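Intergenic-region protein (Escherichia coli CFT073, PDB 2WJ9) is an antirestriction protein that probably inhibits host restriction enzymes and so helps incoming DNA escape cleavage. Local coordinates at residues B[48-53]-B[92-97]. Residues are numbered along the deposited sequence; the frame is centred on the assembly and turned at random.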
loop_
_atom_site.group_PDB
_atom_site.type_symbol
_atom_site.label_atom_id
_atom_site.label_comp_id
_atom_site.label_asym_id
_atom_site.label_seq_id
_atom_site.Cartn_x
_atom_site.Cartn_y
_atom_site.Cartn_z
ATOM N N ALA B 48 -8.442 8.511 -10.924
ATOM C CA ALA B 48 -9.754 7.975 -10.545
ATOM C C ALA B 48 -10.735 8.098 -11.716
ATOM O O ALA B 48 -10.784 9.134 -12.393
ATOM C CB ALA B 48 -10.293 8.723 -9.343
ATOM N N THR B 49 -11.516 7.049 -11.957
ATOM C CA THR B 49 -12.497 7.041 -13.059
ATOM C C THR B 49 -13.869 6.652 -12.505
ATOM O O THR B 49 -13.984 5.686 -11.744
ATOM C CB THR B 49 -12.088 6.059 -14.179
ATOM O OG1 THR B 49 -10.834 6.460 -14.741
ATOM C CG2 THR B 49 -13.143 6.016 -15.277
ATOM N N ILE B 50 -14.896 7.420 -12.854
ATOM C CA ILE B 50 -16.241 7.176 -12.324
ATOM C C ILE B 50 -16.756 5.820 -12.826
ATOM O O ILE B 50 -16.427 5.391 -13.945
ATOM C CB ILE B 50 -17.221 8.338 -12.653
ATOM C CG1 ILE B 50 -18.500 8.219 -11.823
ATOM C CG2 ILE B 50 -17.547 8.389 -14.137
ATOM C CD1 ILE B 50 -19.367 9.479 -11.864
ATOM N N VAL B 51 -17.509 5.129 -11.972
ATOM C CA VAL B 51 -18.130 3.855 -12.328
ATOM C C VAL B 51 -19.439 4.147 -13.078
ATOM O O VAL B 51 -20.268 4.901 -12.588
ATOM C CB VAL B 51 -18.413 2.991 -11.070
ATOM C CG1 VAL B 51 -19.115 1.688 -11.454
ATOM C CG2 VAL B 51 -17.113 2.701 -10.305
ATOM N N PRO B 52 -19.614 3.588 -14.289
ATOM C CA PRO B 52 -20.876 3.798 -15.030
ATOM C C PRO B 52 -22.124 3.364 -14.264
ATOM O O PRO B 52 -22.070 2.407 -13.493
ATOM C CB PRO B 52 -20.701 2.925 -16.275
ATOM C CG PRO B 52 -19.240 2.788 -16.448
ATOM C CD PRO B 52 -18.655 2.784 -15.067
ATOM N N ASP B 53 -23.240 4.058 -14.490
ATOM C CA ASP B 53 -24.501 3.725 -13.813
ATOM C C ASP B 53 -24.848 2.244 -13.993
ATOM O O ASP B 53 -25.347 1.600 -13.067
ATOM C CB ASP B 53 -25.646 4.618 -14.306
ATOM C CG ASP B 53 -25.636 6.005 -13.664
ATOM O OD1 ASP B 53 -24.912 6.215 -12.664
ATOM O OD2 ASP B 53 -26.361 6.888 -14.169
ATOM N N ILE B 92 -24.173 14.380 -3.403
ATOM C CA ILE B 92 -24.555 13.202 -4.184
ATOM C C ILE B 92 -23.289 12.374 -4.378
ATOM O O ILE B 92 -22.315 12.870 -4.930
ATOM C CB ILE B 92 -25.123 13.610 -5.576
ATOM C CG1 ILE B 92 -26.320 14.562 -5.432
ATOM C CG2 ILE B 92 -25.523 12.380 -6.393
ATOM C CD1 ILE B 92 -27.512 13.962 -4.723
ATOM N N TRP B 93 -23.305 11.123 -3.918
ATOM C CA TRP B 93 -22.096 10.292 -3.857
ATOM C C TRP B 93 -21.965 9.334 -5.046
ATOM O O TRP B 93 -22.914 8.626 -5.401
ATOM C CB TRP B 93 -22.059 9.528 -2.531
ATOM C CG TRP B 93 -21.806 10.444 -1.381
ATOM C CD1 TRP B 93 -22.607 11.477 -0.969
ATOM C CD2 TRP B 93 -20.666 10.448 -0.505
ATOM N NE1 TRP B 93 -22.037 12.115 0.102
ATOM C CE2 TRP B 93 -20.854 11.501 0.415
ATOM C CE3 TRP B 93 -19.512 9.658 -0.403
ATOM C CZ2 TRP B 93 -19.927 11.794 1.418
ATOM C CZ3 TRP B 93 -18.593 9.943 0.606
ATOM C CH2 TRP B 93 -18.809 11.004 1.502
ATOM N N ASN B 94 -20.782 9.336 -5.654
ATOM C CA ASN B 94 -20.465 8.467 -6.793
ATOM C C ASN B 94 -19.430 7.408 -6.413
ATOM O O ASN B 94 -18.747 7.523 -5.391
ATOM C CB ASN B 94 -19.907 9.289 -7.957
ATOM C CG ASN B 94 -20.829 10.416 -8.386
ATOM O OD1 ASN B 94 -20.387 11.553 -8.572
ATOM N ND2 ASN B 94 -22.105 10.107 -8.563
ATOM N N LEU B 95 -19.318 6.386 -7.259
ATOM C CA LEU B 95 -18.340 5.320 -7.082
ATOM C C LEU B 95 -17.213 5.469 -8.104
ATOM O O LEU B 95 -17.457 5.825 -9.258
ATOM C CB LEU B 95 -19.012 3.949 -7.196
ATOM C CG LEU B 95 -20.260 3.716 -6.332
ATOM C CD1 LEU B 95 -20.791 2.288 -6.489
ATOM C CD2 LEU B 95 -19.994 4.028 -4.850
ATOM N N TYR B 96 -15.982 5.199 -7.657
ATOM C CA TYR B 96 -14.766 5.393 -8.463
ATOM C C TYR B 96 -13.791 4.204 -8.371
ATOM O O TYR B 96 -13.635 3.591 -7.315
ATOM C CB TYR B 96 -14.028 6.670 -8.020
ATOM C CG TYR B 96 -14.820 7.936 -8.242
ATOM C CD1 TYR B 96 -14.786 8.597 -9.467
ATOM C CD2 TYR B 96 -15.614 8.468 -7.233
ATOM C CE1 TYR B 96 -15.521 9.757 -9.679
ATOM C CE2 TYR B 96 -16.345 9.634 -7.428
ATOM C CZ TYR B 96 -16.305 10.271 -8.657
ATOM O OH TYR B 96 -17.048 11.424 -8.861
ATOM N N THR B 97 -13.127 3.913 -9.488
ATOM C CA THR B 97 -11.994 2.978 -9.539
ATOM C C THR B 97 -10.675 3.733 -9.760
ATOM O O THR B 97 -10.674 4.820 -10.342
ATOM C CB THR B 97 -12.172 1.900 -10.652
ATOM O OG1 THR B 97 -12.240 2.506 -11.957
ATOM C CG2 THR B 97 -13.437 1.077 -10.400
HETATM O O HOH W 1 -14.465 2.973 -13.423
HETATM O O HOH W 2 -20.965 6.168 -9.585
#
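With chi1 of Y96 at -64°, CG lies anti to the carbonyl carbon, which brings the CD1-CE1 side of the ring obliquely alongside I50, with CE1 3.7 Å from I50 CB. I50 answers with CG1 anti to the backbone N (chi1 -167°) and the chain extended beyond it, so that CD1 ends against N94, 3.9 Å from its CG. V51 turns toward the other strand, and its CG2 packs 3.9 Å from L95 CB and also meets the methyl of T97. These contacts illustrate how a short edge strand is held: strand 48-50 adds antiparallel to strand 93-98, the centre of a three-stranded sheet completed by 103-107. T49 and T97 form the hydrogen-bonded pair, with T49 N to T97 O at 2.9 Å and T97 N to T49 O at 3.0 Å, while I50 and Y96 make the adjoining non-hydrogen-bonded pair. Beyond the strand proper, V51 N still reaches L95 O at 2.8 Å, tilted 30° from the carbonyl plane. Where the chains diverge, a water accepts from L95 N (2.9 Å) and donates weakly to V51 O. Another water joins T97 OG1 to I50 O. F59 of helix 59-64 covers V51 and L95; F104 meets the Y96 ring.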